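Local coordinates for protein putative aminooxidase (Propionibacterium acnes, PDB 2BA9) that isomerises polyunsaturated fatty acids, producing conjugated linoleic acid, probably with the help of its bound flavin-adenine dinucleotide, within a fold of the flavin-containing amine oxidoreductase family, at residues L287-P292 with G356-K361. Numbering follows the deposited sequence.
Sequences LVKEYP and GHPVEK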
# COMPACT_ATOMS: atom_id res chain seq x y z
N LEU A 287 18.05 16.37 -1.66
CA LEU A 287 18.70 17.25 -2.62
C LEU A 287 19.97 16.53 -3.01
O LEU A 287 20.70 16.06 -2.14
CB LEU A 287 19.01 18.62 -2.01
CG LEU A 287 17.78 19.39 -1.51
CD1 LEU A 287 18.15 20.79 -0.97
CD2 LEU A 287 16.76 19.48 -2.61
N VAL A 288 20.23 16.42 -4.31
CA VAL A 288 21.38 15.69 -4.80
C VAL A 288 22.31 16.63 -5.58
O VAL A 288 21.87 17.61 -6.18
CB VAL A 288 20.94 14.43 -5.68
CG1 VAL A 288 20.09 13.45 -4.86
CG2 VAL A 288 20.18 14.84 -6.93
N LYS A 289 23.61 16.36 -5.51
CA LYS A 289 24.52 16.88 -6.53
C LYS A 289 24.66 15.77 -7.57
O LYS A 289 24.55 14.57 -7.24
CB LYS A 289 25.88 17.35 -5.97
CG LYS A 289 26.44 16.52 -4.80
CD LYS A 289 27.79 17.06 -4.33
CE LYS A 289 28.24 16.39 -3.03
NZ LYS A 289 27.54 16.93 -1.82
N GLU A 290 24.86 16.16 -8.82
CA GLU A 290 24.75 15.24 -9.96
C GLU A 290 23.31 14.69 -10.00
O GLU A 290 23.03 13.58 -9.53
CB GLU A 290 25.80 14.12 -9.89
CG GLU A 290 27.15 14.41 -10.57
CD GLU A 290 27.66 15.84 -10.39
OE1 GLU A 290 27.34 16.70 -11.26
OE2 GLU A 290 28.39 16.12 -9.41
N TYR A 291 22.42 15.50 -10.57
CA TYR A 291 21.01 15.16 -10.69
C TYR A 291 20.79 14.02 -11.69
O TYR A 291 21.26 14.09 -12.83
CB TYR A 291 20.24 16.40 -11.15
CG TYR A 291 18.76 16.41 -10.85
CD1 TYR A 291 18.29 16.33 -9.53
CD2 TYR A 291 17.81 16.58 -11.87
CE1 TYR A 291 16.93 16.38 -9.25
CE2 TYR A 291 16.44 16.63 -11.59
CZ TYR A 291 16.02 16.52 -10.28
OH TYR A 291 14.67 16.59 -9.99
N PRO A 292 20.09 12.95 -11.29
CA PRO A 292 19.75 11.94 -12.29
C PRO A 292 18.89 12.52 -13.41
O PRO A 292 18.20 13.52 -13.20
CB PRO A 292 18.99 10.87 -11.51
CG PRO A 292 18.79 11.41 -10.13
CD PRO A 292 19.69 12.56 -9.92
N GLY A 356 26.43 7.57 -8.16
CA GLY A 356 26.87 8.79 -8.85
C GLY A 356 25.93 9.97 -8.69
O GLY A 356 25.98 10.92 -9.46
N HIS A 357 25.08 9.91 -7.67
CA HIS A 357 24.11 10.96 -7.41
C HIS A 357 24.21 11.34 -5.93
O HIS A 357 23.28 11.12 -5.16
CB HIS A 357 22.70 10.47 -7.77
CG HIS A 357 22.59 9.90 -9.15
ND1 HIS A 357 22.79 10.66 -10.28
CD2 HIS A 357 22.29 8.65 -9.58
CE1 HIS A 357 22.63 9.89 -11.35
NE2 HIS A 357 22.32 8.67 -10.95
N PRO A 358 25.39 11.86 -5.52
CA PRO A 358 25.61 12.08 -4.09
C PRO A 358 24.66 13.10 -3.40
O PRO A 358 24.30 14.12 -3.99
CB PRO A 358 27.07 12.52 -4.01
CG PRO A 358 27.49 12.87 -5.40
CD PRO A 358 26.57 12.18 -6.34
N VAL A 359 24.27 12.78 -2.16
CA VAL A 359 23.30 13.57 -1.42
C VAL A 359 23.98 14.79 -0.81
O VAL A 359 25.02 14.68 -0.16
CB VAL A 359 22.60 12.71 -0.31
CG1 VAL A 359 21.59 13.53 0.51
CG2 VAL A 359 21.90 11.50 -0.92
N GLU A 360 23.42 15.97 -1.05
CA GLU A 360 23.84 17.16 -0.31
C GLU A 360 23.03 17.33 0.95
O GLU A 360 23.54 17.83 1.95
CB GLU A 360 23.66 18.41 -1.16
CG GLU A 360 24.46 18.36 -2.44
CD GLU A 360 24.19 19.54 -3.36
OE1 GLU A 360 23.03 20.03 -3.41
OE2 GLU A 360 25.15 19.97 -4.04
N LYS A 361 21.75 16.95 0.89
CA LYS A 361 20.84 17.13 2.00
C LYS A 361 19.66 16.17 1.95
O LYS A 361 19.15 15.90 0.89
CB LYS A 361 20.30 18.56 1.97
CG LYS A 361 19.79 19.04 3.30
CD LYS A 361 20.91 19.45 4.23
CE LYS A 361 21.56 20.79 3.82
NZ LYS A 361 20.65 21.74 3.15
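Gly356 meets Glu290 through its carbonyl O, which lies 3.2 Å from Glu290 CB. This glycine closes helix 341-355 in a Schellman motif, and its positive phi (90°), easiest for a residue without CB, turns the chain toward strand 359-373. His357 suits the next place because a flat imidazole can donate from its edge while presenting a face: ND1 gives its hydrogen to Glu290 O at 3.0 Å. The acceptor lies in the imidazole plane, but the nitrogen stands above the carbonyl plane, 38° out of it. With CG beside the backbone N (chi1 -52°), the ring can also offer a face to Pro292, whose CB sits 4.0 Å from the ring centroid in a CH-pi contact; Tyr313 meets the same imidazole. Pro358 suits a place where its nitrogen need not donate: its carbonyl accepts Lys289 N at 2.8 Å, almost end-on, while its ring runs at about a right angle to the aliphatic chain of Lys289. Val359 and Val288 form an antiparallel non-hydrogen-bonded pair, and the branched side chain of Val359 suits the packing against Leu349 and Met352 of the preceding helix. Then comes a classic beta bulge: Glu360 and Lys361 both face Leu287. Leu287 O accepts Glu360 N at 2.9 Å and, more weakly, Lys361 N, whereas Leu287 N donates to Lys361 O at 2.8 Å. Glu360 reaches out extended across the Lys289 side chain, Glu360 OE2 lying 3.3 Å from Lys289 CB, but Lys289 NZ remains 4.5 Å from Glu360 OE2, too far for a salt bridge. Cohesion where strand 277-288 meets the outermost strand 359-373 of the mixed sheet therefore rests mainly on main-chain bonds and the imidazole, with the lysine-glutamate attraction probably adding only a modest, solvent-screened contribution.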